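Transcription activator HlyU (Vibrio vulnificus, PDB 3JTH) activates transcription as an ArsR-family winged-helix regulator, probably by binding promoter DNA as a dimer, with the rtxA toxin gene a likely target. Local coordinates at residues A[18-23]-A[63-68]; A[27-32]-A[58-63]; A[31-36]-A[86-91]; A[40-45]-A[75-80]. One frame throughout, in Å; residues are numbered along the deposited sequence.

Interaction 1 (A[18-23]-A[63-68]); sequences KAMANE and DGLVTT
Ala19 presents its methyl group to the isobutyl end of Leu65, with Ala19 CB 3.6 Å from Leu65 CD1. The two meet where helix 2-20 runs up against the winged-helix body of this ArsR-family regulator, at the turn joining helix 50-62 to strand 66-69. Leu65 reaches across because CG stands beside the backbone N, opposite the carbonyl carbon (chi1 -70°), and CD1 then extends toward the helix. Selenomethionine Met20 adds a looser flank: its CG lies 4.4 Å from the same Leu65 CD1, while its side chain also packs on Met87, Ile88 and Leu91 of helix 82-94 and on Leu17 of the second subunit. The contact therefore borders both the chain's own core and the dimer interface.

Asp63 also points at Ala19, its OD2 3.2 Å from Ala19 CB, but this side chain is poorly ordered and so short an approach to a methyl is doubtful. Gly64, with phi of 58°, is the C-prime residue of a Schellman motif that ends helix 50-62, and this reversal brings Leu65 round to face helix 2-20. The other segment makes its own sharp bend in an inverse gamma turn centred on Ala21, closed by Asn22 N to Met20 O at 2.7 Å.

Interaction 2 (A[27-32]-A[58-63]); sequences QILCML and AWLRRD
Leu60 of helix 50-62 fits against Ile28 and Leu29, neighbours on helix 23-31, and apolar packing is all that joins the two segments. The closer pair is Ile28 CG2 and Leu60 CD2 at 3.6 Å, with Ile28 CB 4.0 Å from that same methyl. Ile28 offers CG2 because this branch lies anti to the backbone N, on the carbonyl side, while CG1 takes the position beside the N. From Leu29 it is the CD2 methyl that arrives, 4.2 Å from Leu60 CG. Leu60 runs at a slant to both, touching Ile28 with its CD2 methyl and Leu29 with its CG branch point. Its own torsions are not staggered (chi1 -107°, chi2 20°), which may reflect strain or an imperfectly placed side chain. All three residues are buried, and Val66 of strand 66-69 covers both Leu29 and Leu60.

No polar bond crosses between the two segments; within 58-63 the charged groups are arranged round Trp59. Arg62 NH1 sits over the centre of the Trp59 ring, 3.8 Å above its plane, and Arg62 NH2 makes a weak salt bridge of 3.3 Å to Asp63 OD1; Arg62 is poorly ordered, so neither should be taken as rigid. Trp59 also has a cation-pi partner in Arg25.

Ile28 packs in addition on Leu46 of helix 39-46 and on Leu53 and Leu57. Three helices thus share one apolar centre, the trihelical core of a helix-turn-helix domain, in which helix 50-62 is probably the DNA-recognition helix.

Interaction 3 (A[31-36]-A[86-91]); sequences MLHNQE and AMIKLL
The imidazole of His33 leans against helix 82-94 at Ile88 and Lys89, and one of its faces carries Asn34 CB, 4.3 Å above the plane and over the ring centre. Ile88 CG2 and Lys89 CA approach the ring obliquely, and the ring of His92, one helical turn on from Ile88, stacks with it. The contact ties the turn that leads into the first strand of the winged-helix domain to the C-terminal helix, whose Met87 and Leu90 pack on the same residues of the second subunit, so this helix helps build the dimer interface.

His33 is the main bearer of the contact. With CG anti to the backbone N (chi1 171°), the ring swings out toward the helix. Its base sits on Ile88, CB to Ile88 CG2 being 3.8 Å, and the two side chains slide past each other in opposite directions. Farther out, CE1 rests on Lys89, 3.8 Å from Lys89 CA and 3.9 Å from Lys89 CG. The lysine contributes the start of its aliphatic chain, while its end leads away: Lys89 NZ ends 6.8 Å from His33 NE2, and the meeting is through carbon atoms of the lysine. Ile88, by contrast, is buried and also packs on Leu26, Leu29 and Cys30 of helix 23-31.

A type II beta turn from Leu32 to Gln35 sets His33 in place. Asn34 occupies its third position with positive phi, and the weak closing bond runs from Gln35 N to Leu32 O. A second weak bond braces the turn, Gln35 NE2 to Met31 O at 3.0 Å with an N-H...O angle of 130°.

Interaction 4 (A[40-45]-A[75-80]); sequences GELCAK and VYYTLK
Glu41 leaves helix 39-46 with its CB directed at strand 76-79, and the rest of the side chain continues that way to Tyr76. CG and CD act as a spacer, extended about the CB-CG bond (chi2 159°), and carry the carboxylate to the strand. There OE2 lies 4.4 Å from Tyr76 CE1, at the ring's edge and near its plane, a loose contact. The same OE2 accepts a hydrogen bond from the backbone N of Ser38, three residues earlier, as in one half of a capping box at the start of the helix. That bond holds OE2 near the helix start, and the tyrosine edge lies beside it.

This is the junction between the first helix of the helix-turn-helix and the wing of a winged-helix domain. Strand 76-79 is the middle strand of its small antiparallel sheet: Tyr76 bonds through the backbone to Arg69 and Tyr77 to Leu37. Consecutive tyrosines serve different neighbours. Tyr76 meets the carboxylate, whereas Tyr77 turns to the apolar side, where Leu42 reaches it and where it also packs on Leu57 of helix 50-62. Helix and strand stay well separated, with 9.2 Å between the CA atoms of Leu42 and Tyr77, and side chains alone bridge the gap. The second bridge is as light as the first: Leu42 CD1 approaches the Tyr77 ring obliquely, coming within 4.4 Å of its CD1.

Overall arrangement
From the N terminus, helix 2-20 leads to 18-23, and interaction 1 closes a long loop when 63-68 returns to it. Interaction 2 is nested inside that loop, joining helix 23-31 to helix 50-62. Interaction 3 begins where interaction 2 does, the two sharing Met31 and Leu32, but closes much later on helix 82-94, so it crosses interaction 1. Interaction 4 joins 40-45 to 75-80; it crosses interactions 1 and 2 and is nested within interaction 3. Strands 66-69 and 76-79, neighbours in the sheet, connect interactions 1 and 4. Together the contacts tie the terminal helices, which reach the second subunit, to the helix-turn-helix and wing.

Interaction 1 (A[18-23]-A[63-68])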
# COMPACT_ATOMS: atom_id res chain seq x y z
N LYS A 18 -4.59 3.76 -0.14
CA LYS A 18 -4.67 5.20 0.08
C LYS A 18 -4.83 5.51 1.56
O LYS A 18 -4.28 6.49 2.06
CB LYS A 18 -5.86 5.79 -0.68
CG LYS A 18 -5.63 5.93 -2.18
CD LYS A 18 -6.87 6.50 -2.88
CE LYS A 18 -6.62 6.68 -4.37
NZ LYS A 18 -7.81 7.23 -5.07
N ALA A 19 -5.60 4.69 2.26
CA ALA A 19 -5.81 4.91 3.68
C ALA A 19 -4.51 4.76 4.45
O ALA A 19 -4.29 5.45 5.44
CB ALA A 19 -6.83 3.93 4.22
N MSE A 20 -3.64 3.87 3.97
CA MSE A 20 -2.36 3.61 4.64
C MSE A 20 -1.21 4.51 4.21
O MSE A 20 -0.27 4.73 4.98
CB MSE A 20 -1.96 2.15 4.41
CG MSE A 20 -2.88 1.13 5.05
SE MSE A 20 -2.37 -0.68 4.54
CE MSE A 20 -0.77 -0.82 5.65
N ALA A 21 -1.27 5.03 3.00
CA ALA A 21 -0.18 5.85 2.47
C ALA A 21 0.00 7.25 3.06
O ALA A 21 -0.17 8.26 2.37
CB ALA A 21 -0.31 5.94 0.94
N ASN A 22 0.38 7.31 4.33
CA ASN A 22 0.65 8.55 5.03
C ASN A 22 1.59 8.20 6.19
O ASN A 22 1.31 7.29 6.97
CB ASN A 22 -0.63 9.18 5.58
CG ASN A 22 -0.35 10.37 6.50
OD1 ASN A 22 -0.18 11.50 6.03
ND2 ASN A 22 -0.26 10.11 7.79
N GLU A 23 2.70 8.91 6.30
CA GLU A 23 3.67 8.65 7.35
C GLU A 23 3.11 8.44 8.76
O GLU A 23 3.30 7.37 9.36
CB GLU A 23 4.69 9.78 7.38
CG GLU A 23 5.55 9.84 6.14
CD GLU A 23 6.32 11.13 6.05
OE1 GLU A 23 5.68 12.19 5.90
OE2 GLU A 23 7.57 11.09 6.15
N ASP A 63 -11.99 5.70 8.40
CA ASP A 63 -11.74 4.70 7.37
C ASP A 63 -11.85 3.29 7.95
O ASP A 63 -11.55 2.31 7.28
CB ASP A 63 -10.35 4.91 6.76
CG ASP A 63 -10.32 4.61 5.26
OD1 ASP A 63 -10.73 5.48 4.47
OD2 ASP A 63 -9.90 3.49 4.88
N GLY A 64 -12.28 3.20 9.21
CA GLY A 64 -12.45 1.92 9.87
C GLY A 64 -11.22 1.04 9.95
O GLY A 64 -11.34 -0.18 9.88
N LEU A 65 -10.04 1.64 10.11
CA LEU A 65 -8.81 0.86 10.20
C LEU A 65 -8.39 0.62 11.66
O LEU A 65 -7.54 -0.22 11.93
CB LEU A 65 -7.67 1.56 9.45
CG LEU A 65 -7.75 1.59 7.92
CD1 LEU A 65 -6.50 2.24 7.35
CD2 LEU A 65 -7.90 0.18 7.37
N VAL A 66 -9.00 1.36 12.57
CA VAL A 66 -8.70 1.23 13.99
C VAL A 66 -9.98 1.34 14.80
O VAL A 66 -10.92 2.01 14.37
CB VAL A 66 -7.72 2.34 14.45
CG1 VAL A 66 -7.57 2.33 15.96
CG2 VAL A 66 -6.37 2.15 13.79
N THR A 67 -10.03 0.67 15.95
CA THR A 67 -11.21 0.72 16.81
C THR A 67 -10.77 1.11 18.21
O THR A 67 -9.58 1.25 18.47
CB THR A 67 -11.94 -0.63 16.91
OG1 THR A 67 -11.64 -1.43 15.76
CG2 THR A 67 -13.44 -0.40 16.95
N THR A 68 -11.73 1.26 19.11
CA THR A 68 -11.41 1.63 20.48
C THR A 68 -12.01 0.67 21.49
O THR A 68 -12.86 -0.17 21.14
CB THR A 68 -11.90 3.06 20.80
OG1 THR A 68 -13.30 3.15 20.52
CG2 THR A 68 -11.17 4.08 19.95

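Interaction 2 (A[27-32]-A[58-63])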
# COMPACT_ATOMS: atom_id res chain seq x y z
N GLN A 27 2.73 4.86 10.87
CA GLN A 27 3.46 4.66 12.11
C GLN A 27 2.49 4.21 13.20
O GLN A 27 2.79 3.32 13.99
CB GLN A 27 4.16 5.96 12.52
CG GLN A 27 5.25 6.38 11.54
CD GLN A 27 5.89 7.71 11.90
OE1 GLN A 27 6.63 8.29 11.10
NE2 GLN A 27 5.62 8.20 13.10
N ILE A 28 1.31 4.83 13.22
CA ILE A 28 0.29 4.50 14.19
C ILE A 28 -0.22 3.08 13.94
O ILE A 28 -0.35 2.29 14.87
CB ILE A 28 -0.90 5.47 14.10
CG1 ILE A 28 -0.46 6.86 14.59
CG2 ILE A 28 -2.07 4.93 14.91
CD1 ILE A 28 -1.46 7.96 14.26
N LEU A 29 -0.50 2.76 12.69
CA LEU A 29 -0.99 1.43 12.36
C LEU A 29 0.05 0.37 12.73
O LEU A 29 -0.29 -0.68 13.28
CB LEU A 29 -1.30 1.36 10.87
CG LEU A 29 -2.53 2.17 10.44
CD1 LEU A 29 -2.59 2.26 8.92
CD2 LEU A 29 -3.78 1.51 11.01
N CYS A 30 1.32 0.65 12.44
CA CYS A 30 2.40 -0.28 12.75
C CYS A 30 2.49 -0.52 14.25
O CYS A 30 2.70 -1.65 14.69
CB CYS A 30 3.72 0.26 12.20
SG CYS A 30 3.70 0.61 10.42
N MSE A 31 2.34 0.55 15.03
CA MSE A 31 2.40 0.47 16.49
C MSE A 31 1.28 -0.35 17.08
O MSE A 31 1.43 -0.92 18.17
CB MSE A 31 2.35 1.87 17.10
CG MSE A 31 3.65 2.65 16.99
SE MSE A 31 5.12 1.69 17.82
CE MSE A 31 4.50 1.75 19.65
N LEU A 32 0.15 -0.40 16.37
CA LEU A 32 -1.01 -1.15 16.85
C LEU A 32 -0.97 -2.60 16.39
O LEU A 32 -1.93 -3.33 16.59
CB LEU A 32 -2.32 -0.50 16.39
CG LEU A 32 -2.47 0.94 16.89
CD1 LEU A 32 -3.79 1.57 16.45
CD2 LEU A 32 -2.37 0.92 18.41
N ALA A 58 -8.64 10.08 14.61
CA ALA A 58 -10.00 10.34 14.14
C ALA A 58 -10.11 9.85 12.70
O ALA A 58 -11.06 9.15 12.35
CB ALA A 58 -10.31 11.84 14.23
N TRP A 59 -9.12 10.21 11.88
CA TRP A 59 -9.08 9.82 10.47
C TRP A 59 -9.08 8.29 10.31
O TRP A 59 -9.84 7.74 9.51
CB TRP A 59 -7.84 10.41 9.81
CG TRP A 59 -8.01 10.71 8.35
CD1 TRP A 59 -8.43 11.89 7.80
CD2 TRP A 59 -7.77 9.82 7.26
NE1 TRP A 59 -8.47 11.79 6.43
CE2 TRP A 59 -8.07 10.53 6.07
CE3 TRP A 59 -7.33 8.49 7.16
CZ2 TRP A 59 -7.94 9.95 4.80
CZ3 TRP A 59 -7.21 7.91 5.89
CH2 TRP A 59 -7.51 8.65 4.73
N LEU A 60 -8.20 7.63 11.07
CA LEU A 60 -8.07 6.18 11.03
C LEU A 60 -9.41 5.52 11.38
O LEU A 60 -9.79 4.52 10.76
CB LEU A 60 -6.98 5.73 12.02
CG LEU A 60 -5.63 5.25 11.46
CD1 LEU A 60 -5.41 5.75 10.04
CD2 LEU A 60 -4.51 5.72 12.39
N ARG A 61 -10.10 6.08 12.36
CA ARG A 61 -11.42 5.60 12.79
C ARG A 61 -12.31 5.60 11.56
O ARG A 61 -12.79 4.55 11.11
CB ARG A 61 -12.04 6.55 13.81
CG ARG A 61 -11.60 6.38 15.26
CD ARG A 61 -12.40 5.28 15.96
NE ARG A 61 -12.67 5.61 17.36
CZ ARG A 61 -13.54 6.53 17.76
NH1 ARG A 61 -14.23 7.22 16.86
NH2 ARG A 61 -13.72 6.76 19.05
N ARG A 62 -12.52 6.80 11.04
CA ARG A 62 -13.35 7.06 9.87
C ARG A 62 -13.22 6.01 8.78
O ARG A 62 -14.23 5.49 8.29
CB ARG A 62 -12.99 8.44 9.31
CG ARG A 62 -13.86 8.92 8.17
CD ARG A 62 -13.23 10.15 7.52
NE ARG A 62 -12.59 9.83 6.25
CZ ARG A 62 -11.64 8.91 6.07
NH1 ARG A 62 -11.20 8.19 7.10
NH2 ARG A 62 -11.14 8.69 4.87
N ASP A 63 -11.99 5.70 8.40
CA ASP A 63 -11.74 4.70 7.37
C ASP A 63 -11.85 3.29 7.95
O ASP A 63 -11.55 2.31 7.28
CB ASP A 63 -10.35 4.91 6.76
CG ASP A 63 -10.32 4.61 5.26
OD1 ASP A 63 -10.73 5.48 4.47
OD2 ASP A 63 -9.90 3.49 4.88

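Interaction 3 (A[31-36]-A[86-91])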
# COMPACT_ATOMS: atom_id res chain seq x y z
N MSE A 31 2.34 0.55 15.03
CA MSE A 31 2.40 0.47 16.49
C MSE A 31 1.28 -0.35 17.08
O MSE A 31 1.43 -0.92 18.17
CB MSE A 31 2.35 1.87 17.10
CG MSE A 31 3.65 2.65 16.99
SE MSE A 31 5.12 1.69 17.82
CE MSE A 31 4.50 1.75 19.65
N LEU A 32 0.15 -0.40 16.37
CA LEU A 32 -1.01 -1.15 16.85
C LEU A 32 -0.97 -2.60 16.39
O LEU A 32 -1.93 -3.33 16.59
CB LEU A 32 -2.32 -0.50 16.39
CG LEU A 32 -2.47 0.94 16.89
CD1 LEU A 32 -3.79 1.57 16.45
CD2 LEU A 32 -2.37 0.92 18.41
N HIS A 33 0.14 -2.98 15.77
CA HIS A 33 0.31 -4.35 15.30
C HIS A 33 0.25 -5.32 16.48
O HIS A 33 1.12 -5.32 17.35
CB HIS A 33 1.64 -4.51 14.57
CG HIS A 33 1.99 -5.92 14.24
ND1 HIS A 33 1.15 -6.74 13.50
CD2 HIS A 33 3.06 -6.69 14.56
CE1 HIS A 33 1.69 -7.93 13.38
NE2 HIS A 33 2.85 -7.93 14.02
N ASN A 34 -0.80 -6.14 16.51
CA ASN A 34 -1.00 -7.11 17.58
C ASN A 34 -0.98 -6.54 19.00
O ASN A 34 -0.45 -7.16 19.93
CB ASN A 34 0.03 -8.25 17.46
CG ASN A 34 -0.47 -9.39 16.58
OD1 ASN A 34 0.32 -10.23 16.17
ND2 ASN A 34 -1.77 -9.41 16.29
N GLN A 35 -1.55 -5.35 19.18
CA GLN A 35 -1.63 -4.78 20.51
C GLN A 35 -2.51 -3.55 20.62
O GLN A 35 -2.80 -2.87 19.63
CB GLN A 35 -0.24 -4.44 21.04
CG GLN A 35 0.49 -3.32 20.34
CD GLN A 35 1.62 -2.79 21.19
OE1 GLN A 35 2.22 -3.54 21.96
NE2 GLN A 35 1.93 -1.51 21.04
N GLU A 36 -2.91 -3.25 21.85
CA GLU A 36 -3.74 -2.10 22.15
C GLU A 36 -2.90 -1.05 22.86
O GLU A 36 -2.09 -1.37 23.74
CB GLU A 36 -4.91 -2.47 23.06
CG GLU A 36 -5.82 -3.56 22.55
CD GLU A 36 -7.01 -3.73 23.47
OE1 GLU A 36 -6.87 -3.40 24.67
OE2 GLU A 36 -8.07 -4.21 23.01
N ALA A 86 -3.16 -7.63 8.06
CA ALA A 86 -2.28 -8.45 7.23
C ALA A 86 -1.18 -7.62 6.55
O ALA A 86 -0.01 -8.00 6.56
CB ALA A 86 -3.10 -9.20 6.20
N MSE A 87 -1.56 -6.50 5.94
CA MSE A 87 -0.58 -5.64 5.28
C MSE A 87 0.41 -5.12 6.32
O MSE A 87 1.61 -5.04 6.06
CB MSE A 87 -1.27 -4.45 4.60
CG MSE A 87 -1.83 -4.75 3.21
SE MSE A 87 -0.47 -5.19 1.88
CE MSE A 87 1.02 -4.20 2.60
N ILE A 88 -0.10 -4.79 7.50
CA ILE A 88 0.77 -4.30 8.56
C ILE A 88 1.71 -5.42 9.00
O ILE A 88 2.90 -5.19 9.19
CB ILE A 88 -0.05 -3.76 9.77
CG1 ILE A 88 -0.65 -2.40 9.41
CG2 ILE A 88 0.84 -3.60 11.00
CD1 ILE A 88 0.39 -1.32 9.03
N LYS A 89 1.18 -6.63 9.15
CA LYS A 89 2.01 -7.76 9.56
C LYS A 89 3.14 -7.96 8.54
O LYS A 89 4.27 -8.21 8.91
CB LYS A 89 1.14 -9.03 9.66
CG LYS A 89 1.84 -10.26 10.24
CD LYS A 89 0.81 -11.33 10.63
CE LYS A 89 1.46 -12.56 11.30
NZ LYS A 89 1.96 -13.58 10.33
N LEU A 90 2.82 -7.83 7.25
CA LEU A 90 3.82 -8.00 6.21
C LEU A 90 4.84 -6.86 6.21
O LEU A 90 6.04 -7.08 6.03
CB LEU A 90 3.15 -8.08 4.84
CG LEU A 90 4.12 -8.05 3.64
CD1 LEU A 90 4.93 -9.34 3.64
CD2 LEU A 90 3.34 -7.90 2.34
N LEU A 91 4.36 -5.63 6.39
CA LEU A 91 5.25 -4.48 6.42
C LEU A 91 6.24 -4.67 7.59
O LEU A 91 7.42 -4.31 7.49
CB LEU A 91 4.44 -3.20 6.60
CG LEU A 91 4.39 -2.17 5.46
CD1 LEU A 91 4.56 -2.82 4.09
CD2 LEU A 91 3.06 -1.42 5.54

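Interaction 4 (A[40-45]-A[75-80])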
# COMPACT_ATOMS: atom_id res chain seq x y z
N GLY A 40 -1.73 8.15 25.52
CA GLY A 40 -0.45 8.42 26.16
C GLY A 40 0.69 7.56 25.66
O GLY A 40 1.78 8.06 25.38
N GLU A 41 0.45 6.26 25.55
CA GLU A 41 1.48 5.35 25.06
C GLU A 41 1.86 5.68 23.62
O GLU A 41 3.04 5.64 23.27
CB GLU A 41 1.00 3.90 25.17
CG GLU A 41 1.12 3.33 26.59
CD GLU A 41 0.22 2.12 26.85
OE1 GLU A 41 0.39 1.48 27.91
OE2 GLU A 41 -0.65 1.80 26.01
N LEU A 42 0.87 6.02 22.80
CA LEU A 42 1.09 6.37 21.40
C LEU A 42 1.86 7.69 21.19
O LEU A 42 2.79 7.75 20.38
CB LEU A 42 -0.25 6.45 20.66
CG LEU A 42 -0.90 5.14 20.21
CD1 LEU A 42 -2.35 5.40 19.82
CD2 LEU A 42 -0.12 4.57 19.03
N CYS A 43 1.47 8.75 21.91
CA CYS A 43 2.15 10.02 21.70
C CYS A 43 3.59 9.97 22.19
O CYS A 43 4.47 10.59 21.59
CB CYS A 43 1.37 11.17 22.38
SG CYS A 43 1.05 11.01 24.14
N ALA A 44 3.85 9.19 23.24
CA ALA A 44 5.20 9.08 23.76
C ALA A 44 6.08 8.18 22.89
O ALA A 44 7.25 8.50 22.68
CB ALA A 44 5.18 8.55 25.21
N LYS A 45 5.52 7.09 22.38
CA LYS A 45 6.29 6.18 21.53
C LYS A 45 6.49 6.71 20.12
O LYS A 45 7.33 6.20 19.39
CB LYS A 45 5.64 4.79 21.47
CG LYS A 45 5.47 4.12 22.83
CD LYS A 45 5.33 2.59 22.72
CE LYS A 45 6.69 1.91 22.52
NZ LYS A 45 6.61 0.42 22.48
N VAL A 75 -8.88 5.26 27.07
CA VAL A 75 -9.26 4.52 25.87
C VAL A 75 -8.08 3.81 25.21
O VAL A 75 -6.95 4.32 25.19
CB VAL A 75 -9.90 5.47 24.84
CG1 VAL A 75 -10.18 4.74 23.53
CG2 VAL A 75 -11.18 6.07 25.41
N TYR A 76 -8.33 2.62 24.68
CA TYR A 76 -7.28 1.86 24.00
C TYR A 76 -7.63 1.67 22.54
O TYR A 76 -8.77 1.31 22.20
CB TYR A 76 -7.09 0.48 24.66
CG TYR A 76 -6.54 0.54 26.05
CD1 TYR A 76 -5.17 0.70 26.27
CD2 TYR A 76 -7.38 0.43 27.16
CE1 TYR A 76 -4.65 0.75 27.57
CE2 TYR A 76 -6.87 0.48 28.46
CZ TYR A 76 -5.51 0.64 28.66
OH TYR A 76 -5.01 0.68 29.94
N TYR A 77 -6.65 1.91 21.68
CA TYR A 77 -6.84 1.75 20.25
C TYR A 77 -6.22 0.44 19.79
O TYR A 77 -5.23 -0.03 20.37
CB TYR A 77 -6.22 2.93 19.51
CG TYR A 77 -6.86 4.24 19.88
CD1 TYR A 77 -6.54 4.89 21.07
CD2 TYR A 77 -7.84 4.82 19.06
CE1 TYR A 77 -7.18 6.06 21.45
CE2 TYR A 77 -8.48 5.99 19.43
CZ TYR A 77 -8.15 6.61 20.62
OH TYR A 77 -8.78 7.77 21.00
N THR A 78 -6.80 -0.13 18.74
CA THR A 78 -6.32 -1.39 18.18
C THR A 78 -6.71 -1.43 16.71
O THR A 78 -7.60 -0.69 16.28
CB THR A 78 -6.93 -2.61 18.94
OG1 THR A 78 -6.29 -3.82 18.52
CG2 THR A 78 -8.42 -2.72 18.66
N LEU A 79 -6.06 -2.28 15.93
CA LEU A 79 -6.40 -2.38 14.52
C LEU A 79 -7.79 -2.95 14.37
O LEU A 79 -8.27 -3.67 15.25
CB LEU A 79 -5.38 -3.25 13.77
CG LEU A 79 -3.98 -2.62 13.68
CD1 LEU A 79 -3.05 -3.53 12.90
CD2 LEU A 79 -4.08 -1.27 12.98
N LYS A 80 -8.45 -2.64 13.26
CA LYS A 80 -9.80 -3.14 13.04
C LYS A 80 -9.94 -4.10 11.87
O LYS A 80 -10.23 -5.29 12.06
CB LYS A 80 -10.77 -1.97 12.86
CG LYS A 80 -12.23 -2.39 12.65
CD LYS A 80 -13.17 -1.18 12.65
CE LYS A 80 -14.63 -1.62 12.57
NZ LYS A 80 -15.57 -0.48 12.73